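Local coordinates for CRISPR-associated endonuclease Cas9 (Campylobacter jejuni subsp. jejuni serotype O:2, PDB 5X2H), which uses a guide RNA to recognise matching invading DNA and cuts its two strands with separate RuvC-like and HNH nuclease domains, at residues E109-A114 with S204-E209; Y696-Y701 with I727-N732. One frame throughout, in Å; residues are numbered along the deposited sequence.

Interaction 1: E109-A114 with S204-E209; sequences ELRFRA and SFLKDE
Arg111 and Glu209 form a buried, bidentate salt bridge that ties helix 107-113 to helix 203-219, two members of the alpha-helical recognition lobe of Cas9, away from the RuvC sites. The 89 residues between the two segments contain helices but no strand, and the backbones stay well apart, with the CA atoms of Arg111 and Glu209 8.8 Å from each other. The side chains therefore do all the bridging.

Arginine offers its side rather than its end. NE gives a nearly straight bond to Glu209 OE1, 2.6 Å long. The angle at its hydrogen is 168°. NH2 gives a second bond, to Glu209 OE2, at 2.7 Å. Both oxygens are met on the syn side, though the donors, NE above all, are tilted from the carboxylate plane. The guanidinium and carboxylate planes are turned 36° apart, so the pair is twisted rather than coplanar. OE1 still lies in the guanidinium plane, whereas OE2 is tilted from it.

Glu209 reaches across as an extended chain, its CG anti to the backbone N, while the bend of Arg111 at chi3 (64°) swings NE and NH2 onto the carboxylate. Two bonds together fix the rotation of both groups, and weak outside bonds add to this: Gly169 N to OE2, and one between Arg111 NH1 and His130 ND1. Burial of the opposite charges together probably keeps both ionised. Beside the bridge, Leu206 contributes a methyl group, its CD2 coming obliquely to within 3.7 Å of Arg111 NH2.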
loop_
_atom_site.group_PDB
_atom_site.type_symbol
_atom_site.label_atom_id
_atom_site.label_comp_id
_atom_site.label_asym_id
_atom_site.label_seq_id
_atom_site.Cartn_x
_atom_site.Cartn_y
_atom_site.Cartn_z
ATOM N N GLU A 109 18.710 -0.670 -38.043
ATOM C CA GLU A 109 19.132 -0.451 -39.422
ATOM C C GLU A 109 17.945 -0.100 -40.308
ATOM O O GLU A 109 18.059 0.751 -41.200
ATOM C CB GLU A 109 19.857 -1.683 -39.963
ATOM C CG GLU A 109 20.284 -1.536 -41.418
ATOM C CD GLU A 109 21.299 -2.575 -41.849
ATOM O OE1 GLU A 109 21.462 -3.584 -41.133
ATOM O OE2 GLU A 109 21.936 -2.376 -42.905
ATOM N N LEU A 110 16.798 -0.743 -40.078
ATOM C CA LEU A 110 15.602 -0.415 -40.846
ATOM C C LEU A 110 15.185 1.031 -40.621
ATOM O O LEU A 110 14.745 1.712 -41.556
ATOM C CB LEU A 110 14.462 -1.365 -40.480
ATOM C CG LEU A 110 14.602 -2.827 -40.903
ATOM C CD1 LEU A 110 13.332 -3.586 -40.559
ATOM C CD2 LEU A 110 14.911 -2.935 -42.388
ATOM N N ARG A 111 15.322 1.521 -39.386
ATOM C CA ARG A 111 14.953 2.898 -39.083
ATOM C C ARG A 111 15.937 3.902 -39.667
ATOM O O ARG A 111 15.571 5.068 -39.857
ATOM C CB ARG A 111 14.831 3.088 -37.569
ATOM C CG ARG A 111 13.549 2.506 -36.986
ATOM C CD ARG A 111 13.673 2.224 -35.497
ATOM N NE ARG A 111 13.887 3.436 -34.712
ATOM C CZ ARG A 111 14.062 3.446 -33.394
ATOM N NH1 ARG A 111 14.050 2.307 -32.712
ATOM N NH2 ARG A 111 14.250 4.594 -32.757
ATOM N N PHE A 112 17.173 3.485 -39.956
ATOM C CA PHE A 112 18.092 4.372 -40.662
ATOM C C PHE A 112 17.798 4.397 -42.157
ATOM O O PHE A 112 17.843 5.464 -42.779
ATOM C CB PHE A 112 19.544 3.956 -40.413
ATOM C CG PHE A 112 20.535 4.713 -41.252
ATOM C CD1 PHE A 112 20.740 6.069 -41.050
ATOM C CD2 PHE A 112 21.255 4.074 -42.249
ATOM C CE1 PHE A 112 21.643 6.773 -41.828
ATOM C CE2 PHE A 112 22.164 4.773 -43.029
ATOM C CZ PHE A 112 22.358 6.124 -42.817
ATOM N N ARG A 113 17.497 3.235 -42.747
ATOM C CA ARG A 113 17.142 3.191 -44.163
ATOM C C ARG A 113 15.919 4.047 -44.455
ATOM O O ARG A 113 15.823 4.662 -45.524
ATOM C CB ARG A 113 16.871 1.753 -44.601
ATOM C CG ARG A 113 18.052 0.815 -44.554
ATOM C CD ARG A 113 17.609 -0.556 -45.032
ATOM N NE ARG A 113 18.673 -1.551 -44.987
ATOM C CZ ARG A 113 18.494 -2.835 -45.274
ATOM N NH1 ARG A 113 17.292 -3.273 -45.621
ATOM N NH2 ARG A 113 19.513 -3.682 -45.213
ATOM N N ALA A 114 14.970 4.093 -43.515
ATOM C CA ALA A 114 13.725 4.821 -43.725
ATOM C C ALA A 114 13.956 6.299 -44.002
ATOM O O ALA A 114 13.076 6.955 -44.570
ATOM C CB ALA A 114 12.810 4.659 -42.511
ATOM N N SER A 204 8.932 12.212 -26.631
ATOM C CA SER A 204 8.589 13.131 -27.711
ATOM C C SER A 204 9.539 13.000 -28.897
ATOM O O SER A 204 9.136 13.238 -30.041
ATOM C CB SER A 204 8.584 14.572 -27.200
ATOM O OG SER A 204 9.884 14.983 -26.817
ATOM N N PHE A 205 10.797 12.627 -28.648
ATOM C CA PHE A 205 11.734 12.446 -29.752
ATOM C C PHE A 205 11.405 11.204 -30.569
ATOM O O PHE A 205 11.592 11.200 -31.791
ATOM C CB PHE A 205 13.170 12.376 -29.231
ATOM C CG PHE A 205 13.693 13.690 -28.721
ATOM C CD1 PHE A 205 13.847 14.765 -29.579
ATOM C CD2 PHE A 205 14.037 13.846 -27.387
ATOM C CE1 PHE A 205 14.328 15.977 -29.118
ATOM C CE2 PHE A 205 14.519 15.055 -26.919
ATOM C CZ PHE A 205 14.665 16.123 -27.787
ATOM N N LEU A 206 10.910 10.148 -29.921
ATOM C CA LEU A 206 10.517 8.956 -30.663
ATOM C C LEU A 206 9.221 9.180 -31.431
ATOM O O LEU A 206 9.012 8.569 -32.485
ATOM C CB LEU A 206 10.393 7.767 -29.711
ATOM C CG LEU A 206 11.734 7.242 -29.185
ATOM C CD1 LEU A 206 11.628 6.844 -27.738
ATOM C CD2 LEU A 206 12.217 6.068 -30.024
ATOM N N LYS A 207 8.342 10.049 -30.925
ATOM C CA LYS A 207 7.188 10.449 -31.718
ATOM C C LYS A 207 7.613 11.275 -32.924
ATOM O O LYS A 207 7.012 11.156 -33.998
ATOM C CB LYS A 207 6.193 11.226 -30.852
ATOM C CG LYS A 207 4.845 11.458 -31.516
ATOM C CD LYS A 207 3.853 12.090 -30.552
ATOM C CE LYS A 207 2.462 12.161 -31.162
ATOM N NZ LYS A 207 1.460 12.670 -30.183
ATOM N N ASP A 208 8.655 12.100 -32.773
ATOM C CA ASP A 208 9.173 12.856 -33.908
ATOM C C ASP A 208 9.746 11.929 -34.972
ATOM O O ASP A 208 9.618 12.200 -36.171
ATOM C CB ASP A 208 10.239 13.849 -33.444
ATOM C CG ASP A 208 9.688 14.906 -32.509
ATOM O OD1 ASP A 208 8.481 15.214 -32.600
ATOM O OD2 ASP A 208 10.464 15.430 -31.683
ATOM N N GLU A 209 10.378 10.831 -34.555
ATOM C CA GLU A 209 10.979 9.922 -35.525
ATOM C C GLU A 209 9.911 9.231 -36.362
ATOM O O GLU A 209 10.002 9.194 -37.595
ATOM C CB GLU A 209 11.858 8.893 -34.816
ATOM C CG GLU A 209 12.484 7.884 -35.766
ATOM C CD GLU A 209 13.323 6.841 -35.054
ATOM O OE1 GLU A 209 13.738 5.863 -35.714
ATOM O OE2 GLU A 209 13.564 6.993 -33.837
#

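Interaction 2: Y696-Y701 with I727-N732; sequences YAVPIY and ILMDEN. With nucleotides of chain D.
Tyr696, Val698, Ile727 and Met729 meet through apolar side chains, with no hydrogen bond running between the two segments. Ile727 brings the end of its longer branch to the tyrosine ring, CD1 lying 3.8 Å from Tyr696 CE2 in an oblique approach. Met729 touches two neighbours: its SD sits 4.2 Å from Tyr696 CB, and its CG is 4.0 Å from Val698 CG2, the Val698 and Met729 side chains running past each other in opposite directions. Bends at chi2 (-71°) and chi3 (91°) fold the methionine back.

The backbone bonds go to other strands. Strand 695-700 is an outer strand of a three-stranded antiparallel sheet, pairing with 683-689, while 727-728 pairs with 713-714. Ala697 also bonds Val715, so the side chains pack where the 713-714/727-728 pair adjoins the edge of the three-stranded sheet. Ala714 and Phe687 also pack on Met729, and Tyr733 meets the Tyr696 ring edge-to-face.

Polar bonds shape the ends of the segments. After the inverse gamma turn centred on Met729, Asp730 makes an Asx turn: its OD1 accepts from Asn732 N at 3.1 Å, from above the carboxylate plane.

DNA is reached just beyond the end of the strand. Tyr701, the N-cap residue before helix 702-707, donates from OH to OP2 of DA4 of chain D at 2.6 Å, the phosphate oxygen lying at the edge of the ring.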
loop_
_atom_site.group_PDB
_atom_site.type_symbol
_atom_site.label_atom_id
_atom_site.label_comp_id
_atom_site.label_asym_id
_atom_site.label_seq_id
_atom_site.Cartn_x
_atom_site.Cartn_y
_atom_site.Cartn_z
ATOM N N TYR A 696 1.427 -37.737 9.584
ATOM C CA TYR A 696 1.805 -37.414 8.217
ATOM C C TYR A 696 1.271 -36.032 7.871
ATOM O O TYR A 696 0.213 -35.620 8.358
ATOM C CB TYR A 696 1.281 -38.473 7.237
ATOM C CG TYR A 696 1.840 -39.855 7.502
ATOM C CD1 TYR A 696 1.188 -40.741 8.354
ATOM C CD2 TYR A 696 3.030 -40.268 6.919
ATOM C CE1 TYR A 696 1.703 -42.006 8.609
ATOM C CE2 TYR A 696 3.554 -41.532 7.168
ATOM C CZ TYR A 696 2.885 -42.396 8.013
ATOM O OH TYR A 696 3.400 -43.650 8.263
ATOM N N ALA A 697 2.016 -35.312 7.030
ATOM C CA ALA A 697 1.726 -33.913 6.754
ATOM C C ALA A 697 1.614 -33.666 5.258
ATOM O O ALA A 697 2.449 -34.131 4.476
ATOM C CB ALA A 697 2.800 -32.995 7.341
ATOM N N VAL A 698 0.586 -32.917 4.874
ATOM C CA VAL A 698 0.354 -32.496 3.499
ATOM C C VAL A 698 0.599 -30.986 3.435
ATOM O O VAL A 698 -0.169 -30.214 4.028
ATOM C CB VAL A 698 -1.061 -32.850 3.026
ATOM C CG1 VAL A 698 -1.296 -32.328 1.611
ATOM C CG2 VAL A 698 -1.279 -34.353 3.087
ATOM N N PRO A 699 1.644 -30.528 2.751
ATOM C CA PRO A 699 1.892 -29.083 2.670
ATOM C C PRO A 699 0.993 -28.436 1.630
ATOM O O PRO A 699 0.758 -28.988 0.552
ATOM C CB PRO A 699 3.369 -29.007 2.265
ATOM C CG PRO A 699 3.586 -30.257 1.462
ATOM C CD PRO A 699 2.640 -31.309 2.001
ATOM N N ILE A 700 0.482 -27.252 1.969
ATOM C CA ILE A 700 -0.485 -26.535 1.144
ATOM C C ILE A 700 0.031 -25.118 0.918
ATOM O O ILE A 700 0.221 -24.363 1.880
ATOM C CB ILE A 700 -1.881 -26.513 1.788
ATOM C CG1 ILE A 700 -2.370 -27.945 2.029
ATOM C CG2 ILE A 700 -2.862 -25.748 0.916
ATOM C CD1 ILE A 700 -3.757 -28.031 2.624
ATOM N N TYR A 701 0.242 -24.758 -0.346
ATOM C CA TYR A 701 0.870 -23.504 -0.732
ATOM C C TYR A 701 -0.148 -22.561 -1.366
ATOM O O TYR A 701 -1.267 -22.947 -1.715
ATOM C CB TYR A 701 2.035 -23.765 -1.698
ATOM C CG TYR A 701 3.094 -24.694 -1.139
ATOM C CD1 TYR A 701 2.967 -26.075 -1.249
ATOM C CD2 TYR A 701 4.218 -24.191 -0.499
ATOM C CE1 TYR A 701 3.928 -26.925 -0.741
ATOM C CE2 TYR A 701 5.186 -25.034 0.011
ATOM C CZ TYR A 701 5.035 -26.400 -0.109
ATOM O OH TYR A 701 5.999 -27.241 0.400
ATOM N N ILE A 727 2.919 -40.014 -0.132
ATOM C CA ILE A 727 1.998 -41.016 0.393
ATOM C C ILE A 727 0.567 -40.521 0.226
ATOM O O ILE A 727 0.186 -39.488 0.786
ATOM C CB ILE A 727 2.306 -41.334 1.863
ATOM C CG1 ILE A 727 3.760 -41.797 1.997
ATOM C CG2 ILE A 727 1.348 -42.395 2.383
ATOM C CD1 ILE A 727 4.285 -41.748 3.409
ATOM N N LEU A 728 -0.228 -41.273 -0.532
ATOM C CA LEU A 728 -1.631 -40.936 -0.726
ATOM C C LEU A 728 -2.401 -41.102 0.576
ATOM O O LEU A 728 -2.329 -42.152 1.223
ATOM C CB LEU A 728 -2.241 -41.820 -1.812
ATOM C CG LEU A 728 -3.693 -41.493 -2.171
ATOM C CD1 LEU A 728 -3.802 -40.059 -2.659
ATOM C CD2 LEU A 728 -4.221 -42.461 -3.215
ATOM N N MET A 729 -3.148 -40.064 0.959
ATOM C CA MET A 729 -3.943 -40.092 2.186
ATOM C C MET A 729 -5.301 -40.713 1.871
ATOM O O MET A 729 -6.298 -40.029 1.634
ATOM C CB MET A 729 -4.076 -38.693 2.774
ATOM C CG MET A 729 -2.759 -38.063 3.218
ATOM S SD MET A 729 -2.032 -38.821 4.692
ATOM C CE MET A 729 -0.966 -40.084 3.995
ATOM N N ASP A 730 -5.331 -42.042 1.877
ATOM C CA ASP A 730 -6.531 -42.796 1.558
ATOM C C ASP A 730 -7.257 -43.186 2.850
ATOM O O ASP A 730 -7.059 -42.565 3.901
ATOM C CB ASP A 730 -6.154 -44.002 0.688
ATOM C CG ASP A 730 -5.077 -44.872 1.319
ATOM O OD1 ASP A 730 -4.857 -44.773 2.545
ATOM O OD2 ASP A 730 -4.442 -45.655 0.579
ATOM N N GLU A 731 -8.094 -44.224 2.782
ATOM C CA GLU A 731 -8.911 -44.626 3.922
ATOM C C GLU A 731 -8.090 -45.141 5.098
ATOM O O GLU A 731 -8.657 -45.352 6.176
ATOM C CB GLU A 731 -9.920 -45.693 3.492
ATOM N N ASN A 732 -6.785 -45.350 4.924
ATOM C CA ASN A 732 -5.923 -45.766 6.022
ATOM C C ASN A 732 -5.507 -44.612 6.921
ATOM O O ASN A 732 -4.992 -44.856 8.018
ATOM C CB ASN A 732 -4.673 -46.461 5.475
ATOM C CG ASN A 732 -4.988 -47.779 4.805
ATOM O OD1 ASN A 732 -5.739 -48.594 5.340
ATOM N ND2 ASN A 732 -4.419 -47.995 3.625
ATOM P P DA D 4 9.038 -25.475 -0.426
ATOM O OP1 DA D 4 8.636 -25.648 -1.843
ATOM O OP2 DA D 4 8.294 -26.139 0.673
ATOM O "O5'" DA D 4 10.554 -25.932 -0.260
ATOM C "C5'" DA D 4 11.560 -25.388 -1.088
ATOM C "C4'" DA D 4 12.903 -25.965 -0.701
ATOM O "O4'" DA D 4 13.450 -25.218 0.427
ATOM C "C3'" DA D 4 12.849 -27.430 -0.235
ATOM O "O3'" DA D 4 14.001 -28.109 -0.674
ATOM C "C2'" DA D 4 12.870 -27.280 1.277
ATOM C "C1'" DA D 4 13.872 -26.153 1.383
ATOM N N9 DA D 4 13.967 -25.546 2.706
ATOM C C8 DA D 4 13.011 -25.518 3.683
ATOM N N7 DA D 4 13.406 -24.933 4.790
ATOM C C5 DA D 4 14.720 -24.572 4.521
ATOM C C6 DA D 4 15.706 -23.921 5.291
ATOM N N6 DA D 4 15.504 -23.496 6.541
ATOM N N1 DA D 4 16.912 -23.713 4.717
ATOM C C2 DA D 4 17.112 -24.141 3.467
ATOM N N3 DA D 4 16.268 -24.768 2.652
ATOM C C4 DA D 4 15.078 -24.950 3.246
#

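In the fold
Interactions 1 and 2 belong to distant parts of the monomer: their centres are about 60 Å apart, their nearest atoms about 41 Å, and they do not touch. In sequence, both partners of interaction 1 come before either of interaction 2. Their centres lie about 39 Å and 37 Å from the centre of the chain, and both are away from the predicted RuvC metal-binding residues. They differ in their relation to the bound nucleic acid: interaction 1 stays about 6 Å from it at the nearest atom, whereas the segment 696-701 of interaction 2 directly hydrogen-bonds a DNA phosphate.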